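Long-range contacts in probable TonB-dependent siderophore receptor PirA (Acinetobacter baumannii, PDB 5FR8), which probably takes up iron across the outer membrane by binding iron-chelating siderophores, perhaps ferric enterobactin, which it may bind with micromolar affinity: residues W374-F379 / E409-S414; Y316-N321 / T344-T349; I223-A228 / L708-S713. All coordinates share one frame; numbering follows the deposited sequence.

Contact 1 (W374-F379 / E409-S414)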
ATOM      1  N   TRP A 374      18.093  -7.259 -10.367  1.00 64.66           N
ATOM      2  CA  TRP A 374      17.396  -8.025 -11.392  1.00 63.78           C
ATOM      3  C   TRP A 374      16.140  -8.574 -10.780  1.00 62.71           C
ATOM      4  O   TRP A 374      16.195  -9.189  -9.701  1.00 60.18           O
ATOM      5  CB  TRP A 374      18.223  -9.219 -11.887  1.00 61.80           C
ATOM      6  CG  TRP A 374      17.404 -10.231 -12.653  1.00 59.40           C
ATOM      7  CD1 TRP A 374      16.724 -11.310 -12.143  1.00 59.19           C
ATOM      8  CD2 TRP A 374      17.170 -10.247 -14.065  1.00 62.13           C
ATOM      9  NE1 TRP A 374      16.082 -11.995 -13.159  1.00 60.31           N
ATOM     10  CE2 TRP A 374      16.339 -11.362 -14.345  1.00 62.11           C
ATOM     11  CE3 TRP A 374      17.585  -9.428 -15.128  1.00 64.42           C
ATOM     12  CZ2 TRP A 374      15.916 -11.667 -15.633  1.00 64.97           C
ATOM     13  CZ3 TRP A 374      17.173  -9.741 -16.419  1.00 66.22           C
ATOM     14  CH2 TRP A 374      16.347 -10.842 -16.659  1.00 68.51           C
ATOM     15  N   VAL A 375      15.022  -8.370 -11.467  1.00 61.91           N
ATOM     16  CA  VAL A 375      13.762  -8.953 -11.021  1.00 64.42           C
ATOM     17  C   VAL A 375      12.956  -9.528 -12.189  1.00 64.59           C
ATOM     18  O   VAL A 375      12.755  -8.856 -13.202  1.00 67.88           O
ATOM     19  CB  VAL A 375      12.912  -7.936 -10.221  1.00 62.61           C
ATOM     20  CG1 VAL A 375      12.504  -6.753 -11.077  1.00 60.46           C
ATOM     21  CG2 VAL A 375      11.664  -8.616  -9.691  1.00 68.29           C
ATOM     22  N   GLU A 376      12.498 -10.772 -12.041  1.00 63.35           N
ATOM     23  CA  GLU A 376      11.584 -11.356 -13.004  1.00 62.25           C
ATOM     24  C   GLU A 376      10.297 -11.773 -12.312  1.00 61.24           C
ATOM     25  O   GLU A 376      10.323 -12.373 -11.230  1.00 57.08           O
ATOM     26  CB  GLU A 376      12.225 -12.548 -13.679  1.00 64.86           C
ATOM     27  CG  GLU A 376      11.363 -13.251 -14.723  1.00 70.03           C
ATOM     28  CD  GLU A 376      12.120 -14.381 -15.425  1.00 76.51           C
ATOM     29  OE1 GLU A 376      13.349 -14.225 -15.614  1.00 79.26           O
ATOM     30  OE2 GLU A 376      11.505 -15.426 -15.784  1.00 80.24           O
ATOM     31  N   ASP A 377       9.177 -11.457 -12.957  1.00 61.99           N
ATOM     32  CA  ASP A 377       7.857 -11.886 -12.499  1.00 68.49           C
ATOM     33  C   ASP A 377       7.198 -12.860 -13.494  1.00 68.20           C
ATOM     34  O   ASP A 377       7.196 -12.587 -14.706  1.00 63.12           O
ATOM     35  CB  ASP A 377       6.931 -10.679 -12.346  1.00 68.58           C
ATOM     36  CG  ASP A 377       7.294  -9.801 -11.171  1.00 68.08           C
ATOM     37  OD1 ASP A 377       7.753 -10.323 -10.147  1.00 69.94           O
ATOM     38  OD2 ASP A 377       7.101  -8.581 -11.262  1.00 71.80           O
ATOM     39  N   ARG A 378       6.647 -13.982 -12.989  1.00 65.69           N
ATOM     40  CA  ARG A 378       5.748 -14.834 -13.809  1.00 66.13           C
ATOM     41  C   ARG A 378       4.355 -14.921 -13.204  1.00 62.02           C
ATOM     42  O   ARG A 378       4.189 -15.126 -12.007  1.00 63.79           O
ATOM     43  CB  ARG A 378       6.312 -16.229 -14.002  1.00 69.11           C
ATOM     44  CG  ARG A 378       7.711 -16.227 -14.576  1.00 74.87           C
ATOM     45  CD  ARG A 378       7.805 -17.188 -15.740  1.00 84.48           C
ATOM     46  NE  ARG A 378       9.101 -17.839 -15.761  1.00 92.23           N
ATOM     47  CZ  ARG A 378       9.455 -18.791 -14.907  1.00104.06           C
ATOM     48  NH1 ARG A 378       8.612 -19.191 -13.958  1.00103.06           N
ATOM     49  NH2 ARG A 378      10.657 -19.342 -14.998  1.00115.11           N
ATOM     50  N   PHE A 379       3.346 -14.756 -14.045  1.00 60.68           N
ATOM     51  CA  PHE A 379       1.974 -14.671 -13.572  1.00 57.37           C
ATOM     52  C   PHE A 379       1.078 -15.564 -14.413  1.00 57.32           C
ATOM     53  O   PHE A 379       1.097 -15.488 -15.624  1.00 55.59           O
ATOM     54  CB  PHE A 379       1.522 -13.220 -13.688  1.00 57.99           C
ATOM     55  CG  PHE A 379       0.205 -12.916 -13.017  1.00 55.95           C
ATOM     56  CD1 PHE A 379      -0.027 -13.297 -11.702  1.00 54.25           C
ATOM     57  CD2 PHE A 379      -0.772 -12.188 -13.684  1.00 55.24           C
ATOM     58  CE1 PHE A 379      -1.219 -12.983 -11.075  1.00 54.68           C
ATOM     59  CE2 PHE A 379      -1.976 -11.892 -13.065  1.00 55.49           C
ATOM     60  CZ  PHE A 379      -2.203 -12.295 -11.758  1.00 54.04           C
ATOM     61  N   GLU A 409       4.780 -12.293 -18.429  1.00 65.34           N
ATOM     62  CA  GLU A 409       6.182 -12.156 -17.967  1.00 67.87           C
ATOM     63  C   GLU A 409       6.530 -10.696 -17.781  1.00 63.48           C
ATOM     64  O   GLU A 409       6.076  -9.858 -18.558  1.00 63.66           O
ATOM     65  CB  GLU A 409       7.207 -12.717 -18.999  1.00 70.63           C
ATOM     66  CG  GLU A 409       7.327 -14.227 -19.033  1.00 74.67           C
ATOM     67  CD  GLU A 409       8.767 -14.724 -19.159  1.00 83.39           C
ATOM     68  OE1 GLU A 409       9.682 -14.064 -18.621  1.00 93.12           O
ATOM     69  OE2 GLU A 409       8.995 -15.794 -19.776  1.00 85.96           O
ATOM     70  N   SER A 410       7.399 -10.410 -16.809  1.00 62.79           N
ATOM     71  CA  SER A 410       7.978  -9.063 -16.623  1.00 60.35           C
ATOM     72  C   SER A 410       9.417  -9.169 -16.142  1.00 60.75           C
ATOM     73  O   SER A 410       9.733  -9.985 -15.276  1.00 57.97           O
ATOM     74  CB  SER A 410       7.170  -8.290 -15.600  1.00 57.20           C
ATOM     75  OG  SER A 410       7.489  -6.945 -15.645  1.00 60.41           O
ATOM     76  N   ARG A 411      10.301  -8.361 -16.715  1.00 64.10           N
ATOM     77  CA  ARG A 411      11.693  -8.359 -16.296  1.00 62.27           C
ATOM     78  C   ARG A 411      12.198  -6.923 -16.208  1.00 61.40           C
ATOM     79  O   ARG A 411      11.974  -6.103 -17.111  1.00 58.00           O
ATOM     80  CB  ARG A 411      12.553  -9.176 -17.250  1.00 67.22           C
ATOM     81  CG  ARG A 411      12.309 -10.678 -17.173  1.00 75.17           C
ATOM     82  CD  ARG A 411      13.103 -11.511 -18.192  1.00 77.69           C
ATOM     83  NE  ARG A 411      12.947 -11.076 -19.582  1.00 83.48           N
ATOM     84  CZ  ARG A 411      11.823 -11.155 -20.301  1.00 88.37           C
ATOM     85  NH1 ARG A 411      10.683 -11.641 -19.782  1.00 88.98           N
ATOM     86  NH2 ARG A 411      11.838 -10.720 -21.561  1.00 88.76           N
ATOM     87  N   ILE A 412      12.860  -6.621 -15.095  1.00 57.72           N
ATOM     88  CA  ILE A 412      13.490  -5.332 -14.894  1.00 55.89           C
ATOM     89  C   ILE A 412      14.923  -5.567 -14.524  1.00 55.28           C
ATOM     90  O   ILE A 412      15.197  -6.282 -13.564  1.00 54.89           O
ATOM     91  CB  ILE A 412      12.867  -4.523 -13.745  1.00 56.06           C
ATOM     92  CG1 ILE A 412      11.386  -4.227 -14.024  1.00 56.96           C
ATOM     93  CG2 ILE A 412      13.629  -3.211 -13.578  1.00 59.57           C
ATOM     94  CD1 ILE A 412      10.700  -3.397 -12.966  1.00 53.89           C
ATOM     95  N   ALA A 413      15.825  -4.974 -15.295  1.00 55.03           N
ATOM     96  CA  ALA A 413      17.218  -4.980 -14.960  1.00 58.21           C
ATOM     97  C   ALA A 413      17.641  -3.552 -14.651  1.00 61.70           C
ATOM     98  O   ALA A 413      17.304  -2.623 -15.397  1.00 63.09           O
ATOM     99  CB  ALA A 413      18.022  -5.530 -16.107  1.00 59.69           C
ATOM    100  N   SER A 414      18.364  -3.380 -13.543  1.00 61.94           N
ATOM    101  CA  SER A 414      18.656  -2.053 -13.009  1.00 62.30           C
ATOM    102  C   SER A 414      20.081  -1.960 -12.517  1.00 62.11           C
ATOM    103  O   SER A 414      20.639  -2.925 -12.030  1.00 65.97           O
ATOM    104  CB  SER A 414      17.719  -1.743 -11.835  1.00 64.78           C
ATOM    105  OG  SER A 414      16.381  -2.128 -12.122  1.00 71.63           O
TER

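Contact 2 (Y316-N321 / T344-T349)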
ATOM      1  N   TYR A 316      12.960 -15.120  -3.588  1.00 64.41           N
ATOM      2  CA  TYR A 316      11.927 -15.784  -4.397  1.00 63.61           C
ATOM      3  C   TYR A 316      10.601 -15.678  -3.621  1.00 59.95           C
ATOM      4  O   TYR A 316      10.524 -16.024  -2.440  1.00 57.42           O
ATOM      5  CB  TYR A 316      12.326 -17.253  -4.658  1.00 66.33           C
ATOM      6  CG  TYR A 316      11.268 -18.097  -5.325  1.00 64.98           C
ATOM      7  CD1 TYR A 316      10.880 -17.850  -6.631  1.00 62.22           C
ATOM      8  CD2 TYR A 316      10.663 -19.152  -4.645  1.00 65.41           C
ATOM      9  CE1 TYR A 316       9.895 -18.608  -7.238  1.00 60.91           C
ATOM     10  CE2 TYR A 316       9.687 -19.918  -5.244  1.00 61.59           C
ATOM     11  CZ  TYR A 316       9.305 -19.638  -6.538  1.00 62.72           C
ATOM     12  OH  TYR A 316       8.315 -20.392  -7.144  1.00 69.19           O
ATOM     13  N   ASP A 317       9.576 -15.149  -4.279  1.00 60.67           N
ATOM     14  CA  ASP A 317       8.251 -14.962  -3.667  1.00 57.49           C
ATOM     15  C   ASP A 317       7.185 -15.651  -4.486  1.00 58.09           C
ATOM     16  O   ASP A 317       7.169 -15.560  -5.710  1.00 58.92           O
ATOM     17  CB  ASP A 317       7.902 -13.481  -3.560  1.00 59.61           C
ATOM     18  CG  ASP A 317       8.519 -12.828  -2.340  1.00 64.33           C
ATOM     19  OD1 ASP A 317       9.625 -13.252  -1.929  1.00 73.48           O
ATOM     20  OD2 ASP A 317       7.904 -11.892  -1.792  1.00 64.95           O
ATOM     21  N   LYS A 318       6.293 -16.351  -3.799  1.00 61.31           N
ATOM     22  CA  LYS A 318       5.209 -17.096  -4.449  1.00 63.05           C
ATOM     23  C   LYS A 318       3.847 -16.706  -3.839  1.00 61.52           C
ATOM     24  O   LYS A 318       3.596 -16.897  -2.648  1.00 65.27           O
ATOM     25  CB  LYS A 318       5.451 -18.602  -4.301  1.00 61.06           C
ATOM     26  CG  LYS A 318       4.792 -19.439  -5.384  1.00 63.06           C
ATOM     27  CD  LYS A 318       4.999 -20.930  -5.172  1.00 64.92           C
ATOM     28  CE  LYS A 318       4.310 -21.722  -6.276  1.00 64.97           C
ATOM     29  NZ  LYS A 318       4.530 -23.187  -6.131  1.00 63.01           N
ATOM     30  N   THR A 319       2.968 -16.165  -4.665  1.00 56.52           N
ATOM     31  CA  THR A 319       1.705 -15.722  -4.177  1.00 55.72           C
ATOM     32  C   THR A 319       0.604 -16.366  -4.950  1.00 58.50           C
ATOM     33  O   THR A 319       0.653 -16.382  -6.176  1.00 61.32           O
ATOM     34  CB  THR A 319       1.564 -14.227  -4.346  1.00 57.28           C
ATOM     35  OG1 THR A 319       2.564 -13.570  -3.568  1.00 61.35           O
ATOM     36  CG2 THR A 319       0.253 -13.785  -3.860  1.00 59.90           C
ATOM     37  N   HIS A 320      -0.368 -16.932  -4.227  1.00 58.11           N
ATOM     38  CA  HIS A 320      -1.605 -17.445  -4.825  1.00 55.57           C
ATOM     39  C   HIS A 320      -2.776 -16.602  -4.384  1.00 53.38           C
ATOM     40  O   HIS A 320      -2.847 -16.189  -3.225  1.00 55.19           O
ATOM     41  CB  HIS A 320      -1.885 -18.893  -4.414  1.00 55.38           C
ATOM     42  CG  HIS A 320      -0.947 -19.877  -5.017  1.00 57.70           C
ATOM     43  ND1 HIS A 320       0.173 -20.330  -4.363  1.00 58.89           N
ATOM     44  CD2 HIS A 320      -0.952 -20.488  -6.223  1.00 60.95           C
ATOM     45  CE1 HIS A 320       0.815 -21.186  -5.137  1.00 60.18           C
ATOM     46  NE2 HIS A 320       0.150 -21.301  -6.270  1.00 60.36           N
ATOM     47  N   ASN A 321      -3.697 -16.382  -5.315  1.00 52.36           N
ATOM     48  CA  ASN A 321      -4.914 -15.619  -5.099  1.00 52.98           C
ATOM     49  C   ASN A 321      -6.086 -16.499  -5.420  1.00 55.45           C
ATOM     50  O   ASN A 321      -6.394 -16.685  -6.591  1.00 59.36           O
ATOM     51  CB  ASN A 321      -4.890 -14.419  -6.055  1.00 55.24           C
ATOM     52  CG  ASN A 321      -6.177 -13.600  -6.049  1.00 53.54           C
ATOM     53  OD1 ASN A 321      -7.049 -13.780  -5.229  1.00 57.65           O
ATOM     54  ND2 ASN A 321      -6.269 -12.675  -6.965  1.00 53.58           N
ATOM     55  N   THR A 344      -7.731 -19.949  -9.081  1.00 61.96           N
ATOM     56  CA  THR A 344      -6.529 -19.462  -8.430  1.00 60.19           C
ATOM     57  C   THR A 344      -5.618 -18.752  -9.440  1.00 60.61           C
ATOM     58  O   THR A 344      -5.481 -19.165 -10.603  1.00 56.63           O
ATOM     59  CB  THR A 344      -5.739 -20.616  -7.800  1.00 62.10           C
ATOM     60  OG1 THR A 344      -6.526 -21.234  -6.778  1.00 63.87           O
ATOM     61  CG2 THR A 344      -4.458 -20.106  -7.196  1.00 61.65           C
ATOM     62  N   SER A 345      -4.997 -17.663  -8.984  1.00 61.46           N
ATOM     63  CA  SER A 345      -3.975 -16.994  -9.756  1.00 57.68           C
ATOM     64  C   SER A 345      -2.657 -17.173  -9.071  1.00 58.03           C
ATOM     65  O   SER A 345      -2.583 -17.282  -7.850  1.00 55.70           O
ATOM     66  CB  SER A 345      -4.311 -15.546  -9.904  1.00 58.55           C
ATOM     67  OG  SER A 345      -5.108 -15.429 -11.061  1.00 66.33           O
ATOM     68  N   ARG A 346      -1.603 -17.227  -9.867  1.00 61.40           N
ATOM     69  CA  ARG A 346      -0.304 -17.598  -9.330  1.00 63.69           C
ATOM     70  C   ARG A 346       0.753 -16.570  -9.746  1.00 59.83           C
ATOM     71  O   ARG A 346       0.962 -16.366 -10.928  1.00 64.99           O
ATOM     72  CB  ARG A 346       0.061 -19.028  -9.788  1.00 64.30           C
ATOM     73  CG  ARG A 346       1.285 -19.598  -9.074  1.00 69.02           C
ATOM     74  CD  ARG A 346       1.820 -20.937  -9.595  1.00 69.57           C
ATOM     75  NE  ARG A 346       1.779 -21.070 -11.052  1.00 71.91           N
ATOM     76  CZ  ARG A 346       2.588 -20.437 -11.911  1.00 76.24           C
ATOM     77  NH1 ARG A 346       3.546 -19.600 -11.504  1.00 69.14           N
ATOM     78  NH2 ARG A 346       2.426 -20.640 -13.210  1.00 85.26           N
ATOM     79  N   LEU A 347       1.407 -15.926  -8.778  1.00 56.31           N
ATOM     80  CA  LEU A 347       2.439 -14.925  -9.078  1.00 55.73           C
ATOM     81  C   LEU A 347       3.770 -15.244  -8.421  1.00 57.36           C
ATOM     82  O   LEU A 347       3.900 -15.277  -7.193  1.00 54.70           O
ATOM     83  CB  LEU A 347       2.023 -13.556  -8.595  1.00 56.30           C
ATOM     84  CG  LEU A 347       3.013 -12.397  -8.828  1.00 55.74           C
ATOM     85  CD1 LEU A 347       3.379 -12.236 -10.294  1.00 56.06           C
ATOM     86  CD2 LEU A 347       2.405 -11.124  -8.295  1.00 50.48           C
ATOM     87  N   GLU A 348       4.767 -15.470  -9.258  1.00 60.18           N
ATOM     88  CA  GLU A 348       6.082 -15.804  -8.785  1.00 59.96           C
ATOM     89  C   GLU A 348       6.990 -14.651  -9.123  1.00 59.60           C
ATOM     90  O   GLU A 348       6.961 -14.137 -10.260  1.00 58.01           O
ATOM     91  CB  GLU A 348       6.632 -17.045  -9.469  1.00 58.69           C
ATOM     92  CG  GLU A 348       5.890 -18.302  -9.170  1.00 61.03           C
ATOM     93  CD  GLU A 348       6.448 -19.490  -9.946  1.00 61.62           C
ATOM     94  OE1 GLU A 348       7.615 -19.859  -9.716  1.00 55.10           O
ATOM     95  OE2 GLU A 348       5.705 -20.045 -10.783  1.00 64.53           O
ATOM     96  N   THR A 349       7.807 -14.283  -8.142  1.00 55.38           N
ATOM     97  CA  THR A 349       8.820 -13.296  -8.330  1.00 55.85           C
ATOM     98  C   THR A 349      10.202 -13.847  -7.895  1.00 54.25           C
ATOM     99  O   THR A 349      10.391 -14.366  -6.786  1.00 48.00           O
ATOM    100  CB  THR A 349       8.482 -12.052  -7.522  1.00 56.14           C
ATOM    101  OG1 THR A 349       7.209 -11.517  -7.952  1.00 60.93           O
ATOM    102  CG2 THR A 349       9.578 -11.015  -7.671  1.00 59.18           C
TER

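Contact 3 (I223-A228 / L708-S713)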
ATOM      1  N   ILE A 223     -29.062   4.158   6.900  1.00 67.98           N
ATOM      2  CA  ILE A 223     -29.033   5.397   6.101  1.00 68.21           C
ATOM      3  C   ILE A 223     -29.311   5.099   4.638  1.00 66.78           C
ATOM      4  O   ILE A 223     -28.827   5.815   3.763  1.00 64.60           O
ATOM      5  CB  ILE A 223     -27.663   6.109   6.132  1.00 71.33           C
ATOM      6  CG1 ILE A 223     -27.060   6.130   7.536  1.00 71.51           C
ATOM      7  CG2 ILE A 223     -27.780   7.545   5.616  1.00 75.96           C
ATOM      8  CD1 ILE A 223     -25.564   6.376   7.497  1.00 71.93           C
ATOM      9  N   GLY A 224     -30.069   4.036   4.372  1.00 67.53           N
ATOM     10  CA  GLY A 224     -30.514   3.714   3.009  1.00 68.02           C
ATOM     11  C   GLY A 224     -29.437   3.130   2.118  1.00 69.87           C
ATOM     12  O   GLY A 224     -29.555   3.168   0.895  1.00 75.14           O
ATOM     13  N   SER A 225     -28.385   2.578   2.722  1.00 69.34           N
ATOM     14  CA  SER A 225     -27.181   2.191   1.988  1.00 67.48           C
ATOM     15  C   SER A 225     -27.040   0.672   1.891  1.00 68.27           C
ATOM     16  O   SER A 225     -27.292  -0.069   2.859  1.00 65.84           O
ATOM     17  CB  SER A 225     -25.915   2.803   2.628  1.00 65.55           C
ATOM     18  OG  SER A 225     -24.724   2.413   1.935  1.00 65.34           O
ATOM     19  N   THR A 226     -26.612   0.236   0.706  1.00 65.40           N
ATOM     20  CA  THR A 226     -26.435  -1.169   0.393  1.00 64.41           C
ATOM     21  C   THR A 226     -24.963  -1.580   0.366  1.00 62.03           C
ATOM     22  O   THR A 226     -24.639  -2.726   0.059  1.00 57.65           O
ATOM     23  CB  THR A 226     -27.018  -1.463  -0.986  1.00 66.17           C
ATOM     24  OG1 THR A 226     -26.542  -0.463  -1.900  1.00 65.28           O
ATOM     25  CG2 THR A 226     -28.553  -1.453  -0.932  1.00 65.96           C
ATOM     26  N   ALA A 227     -24.080  -0.642   0.688  1.00 62.29           N
ATOM     27  CA  ALA A 227     -22.661  -0.942   0.690  1.00 62.82           C
ATOM     28  C   ALA A 227     -22.319  -1.784   1.889  1.00 63.33           C
ATOM     29  O   ALA A 227     -22.895  -1.607   2.954  1.00 66.52           O
ATOM     30  CB  ALA A 227     -21.833   0.321   0.697  1.00 61.67           C
ATOM     31  N   ALA A 228     -21.376  -2.700   1.705  1.00 62.55           N
ATOM     32  CA  ALA A 228     -20.944  -3.561   2.778  1.00 64.12           C
ATOM     33  C   ALA A 228     -20.006  -2.842   3.733  1.00 63.71           C
ATOM     34  O   ALA A 228     -19.328  -1.880   3.360  1.00 66.76           O
ATOM     35  CB  ALA A 228     -20.247  -4.767   2.199  1.00 71.62           C
ATOM     36  N   LEU A 708     -21.039   5.664   8.810  1.00 64.06           N
ATOM     37  CA  LEU A 708     -21.429   4.505   8.000  1.00 64.45           C
ATOM     38  C   LEU A 708     -21.252   4.753   6.512  1.00 62.43           C
ATOM     39  O   LEU A 708     -21.381   5.870   6.037  1.00 62.49           O
ATOM     40  CB  LEU A 708     -22.887   4.173   8.229  1.00 69.08           C
ATOM     41  CG  LEU A 708     -23.308   4.033   9.690  1.00 71.37           C
ATOM     42  CD1 LEU A 708     -24.779   3.700   9.772  1.00 72.42           C
ATOM     43  CD2 LEU A 708     -22.466   2.971  10.382  1.00 73.32           C
ATOM     44  N   ARG A 709     -20.918   3.702   5.778  1.00 64.88           N
ATOM     45  CA  ARG A 709     -20.594   3.832   4.364  1.00 61.34           C
ATOM     46  C   ARG A 709     -21.854   3.956   3.535  1.00 63.75           C
ATOM     47  O   ARG A 709     -22.752   3.112   3.615  1.00 60.72           O
ATOM     48  CB  ARG A 709     -19.776   2.642   3.883  1.00 58.20           C
ATOM     49  CG  ARG A 709     -19.365   2.708   2.424  1.00 55.93           C
ATOM     50  CD  ARG A 709     -18.526   1.491   2.123  1.00 56.09           C
ATOM     51  NE  ARG A 709     -18.202   1.309   0.709  1.00 57.47           N
ATOM     52  CZ  ARG A 709     -18.044   0.118   0.140  1.00 54.63           C
ATOM     53  NH1 ARG A 709     -18.215  -1.002   0.857  1.00 51.33           N
ATOM     54  NH2 ARG A 709     -17.727   0.050  -1.151  1.00 53.80           N
ATOM     55  N   ASP A 710     -21.895   5.020   2.743  1.00 63.15           N
ATOM     56  CA  ASP A 710     -23.067   5.383   1.971  1.00 64.69           C
ATOM     57  C   ASP A 710     -22.836   4.932   0.551  1.00 62.61           C
ATOM     58  O   ASP A 710     -21.904   5.398  -0.096  1.00 57.53           O
ATOM     59  CB  ASP A 710     -23.230   6.898   2.020  1.00 64.44           C
ATOM     60  CG  ASP A 710     -24.565   7.376   1.508  1.00 65.41           C
ATOM     61  OD1 ASP A 710     -25.187   6.654   0.714  1.00 67.82           O
ATOM     62  OD2 ASP A 710     -24.981   8.497   1.901  1.00 63.13           O
ATOM     63  N   SER A 711     -23.675   4.016   0.078  1.00 63.84           N
ATOM     64  CA  SER A 711     -23.655   3.629  -1.322  1.00 68.20           C
ATOM     65  C   SER A 711     -24.158   4.731  -2.240  1.00 68.46           C
ATOM     66  O   SER A 711     -23.718   4.829  -3.384  1.00 69.16           O
ATOM     67  CB  SER A 711     -24.485   2.382  -1.544  1.00 72.28           C
ATOM     68  OG  SER A 711     -25.804   2.616  -1.101  1.00 83.38           O
ATOM     69  N   ASN A 712     -25.072   5.564  -1.756  1.00 69.80           N
ATOM     70  CA  ASN A 712     -25.571   6.688  -2.566  1.00 71.86           C
ATOM     71  C   ASN A 712     -24.685   7.956  -2.581  1.00 69.96           C
ATOM     72  O   ASN A 712     -25.151   9.023  -2.937  1.00 63.35           O
ATOM     73  CB  ASN A 712     -26.970   7.059  -2.115  1.00 70.96           C
ATOM     74  CG  ASN A 712     -27.932   5.905  -2.225  1.00 77.15           C
ATOM     75  OD1 ASN A 712     -28.572   5.513  -1.241  1.00 77.71           O
ATOM     76  ND2 ASN A 712     -28.046   5.348  -3.428  1.00 76.45           N
ATOM     77  N   SER A 713     -23.421   7.837  -2.198  1.00 66.54           N
ATOM     78  CA  SER A 713     -22.517   8.974  -2.218  1.00 65.44           C
ATOM     79  C   SER A 713     -21.209   8.555  -2.833  1.00 63.01           C
ATOM     80  O   SER A 713     -20.910   7.370  -2.897  1.00 63.54           O
ATOM     81  CB  SER A 713     -22.233   9.472  -0.803  1.00 69.15           C
ATOM     82  OG  SER A 713     -20.926  10.032  -0.728  1.00 64.62           O
TER

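Contact 1 (W374-F379 / E409-S414)
Val375 and Ile412 form the tightly packed part of this antiparallel pairing. Their side chains lie alongside each other on the barrel's inner side, with Val375 CG1 3.5 Å from Ile412 CB. Val375 puts CG1 between its backbone N and carbonyl carbon (chi1 63°), which carries that methyl to its neighbour. The branched residues suit an extended chain and fill this face, where Ile412 also meets Ser148 of the plug. Two backbone bonds clamp the pair, Val375 N to Ile412 O at 3.0 Å and Ile412 N to Val375 O at 2.9 Å; Asp377 and Ser410 repeat the pattern.

The outward face is looser and charged. Trp374 runs beside Arg411, its CH2 3.6 Å from Arg411 CD, with ring and guanidinium planes 39° apart; the arginine's aliphatic stem, rather than its charge, meets the indole. Farther along, Glu376 OE2 and Glu409 OE1 come within 3.6 Å of each other. Each acid has a base two residues along its own strand: Arg378 for Glu376, and Arg411 for Glu409, with Arg411 NH1 2.9 Å from Glu409 OE1. These bases probably offset the repulsion between the carboxylates, and so charged an outer surface is consistent with a stretch of barrel beyond the lipid hydrocarbon.

Contact 2 (Y316-N321 / T344-T349)
Tyr316 OH donates a hydrogen bond to Glu348 OE1 at 2.7 Å, tying the two strands together across the outer face. The tyrosine CG stands anti to the backbone N (chi1 172°), which sends the ring obliquely over to the other strand. The acceptor lies at the ring edge, while the hydroxyl approaches from above the carboxylate plane; the two planes are 85° apart. Tyrosine suits the place because its long, rigid ring carries a donor across the gap between strands.

These are neighbouring antiparallel strands of the TonB-dependent receptor barrel, joined by an extracellular loop, and Asp317-Thr349, Thr319-Leu347 and Asn321-Ser345 are the hydrogen-bonded pairs between these two segments. In the first Asp317 N meets Thr349 O at 2.7 Å; in the second Leu347 N meets Thr319 O at 2.7 Å, nearly straight at 174°. Side chains of these three pairs turn inward to the plug, a place that suits the polar Asp317, Thr319, Asn321, Ser345 and Thr349, with Leu347 the apolar exception. Thr319 OG1 bonds Ser106, Asn321 bonds the carbonyl of Ser109 through ND2 and Arg323 NE through OD1, and Thr349 OG1 is held by both Asp377 and Asn105. Buried Asp317 has its carboxylate satisfied by Ser296, Gln315 and a salt bridge to Arg294.

Back on the outer face, His320 lies alongside the stem of Arg346, pointing the same way, with His320 NE2 3.5 Å from Arg346 CG. The guanidinium plane stands steeply to the imidazole, and the contact is made by the methylenes CG and CD. Thr344 CG2 comes to the ring edge, 3.7 Å from His320 CD2. Lys318, fully extended, sets its CG against Glu348 CG at 4.1 Å.

Contact 3 (I223-A228 / L708-S713)
The guanidinium of Arg709 has the methyl of Ala227 over one face and the carbonyl of Ala228 at its edge. Ala227 CB sits 3.5 Å above the plane, displaced toward the rim, and the small side chain lets the two loops come close. Arg709 runs straight out from CG to NE, bringing NH1 to within 2.9 Å of Ala228 O, which lies almost in the guanidinium plane. The same NH1 has a salt bridge to Asp268, so this buried guanidinium has both a carbonyl and a carboxylate as partners.

Ser225 OG is the other polar focus. With chi1 at 179° the hydroxyl points away from its own N and reaches the other loop, donating to Arg709 O at 2.7 Å and accepting from Ser711 N at 2.7 Å, with a weak bond from Ala227 N besides. Ser711 returns the grip: its OG takes the N-H of Thr226 at 3.1 Å, nearly straight at 166°. Residues 710-713 form a type I beta turn, which presents Ser711 to the partner loop. Gly224 adopts a positive phi (75°), a conformation that comes readily to a residue without a side chain. At the far end Ile223 CD1 rests on Leu708 CB, 3.5 Å away.

Two extracellular barrel loops are thus joined by side chains that, in place of strand pairing, satisfy main-chain groups of the partner loop, which probably helps hold the two irregular loops together.

How the contacts relate
From the N terminus, the chain passes the plug and first barrel strands before reaching 223-228, in an extracellular loop whose contact stays open until 708-713 returns near the C terminus. Contact 3 therefore spans almost the whole barrel, joining two loops near its closure, and both other contacts fall within that span. Contact 2 closes first, pairing strands 308-323 and 343-361; contact 1 follows in series, pairing 365-380 with 407-422. Strands 343-361 and 365-380 are themselves neighbours, and Arg378 N lies 2.8 Å from Glu348 O, so contacts 1 and 2 make one continuous patch of wall. Contact 3 stays apart, its nearest atoms about 18 Å from contact 2.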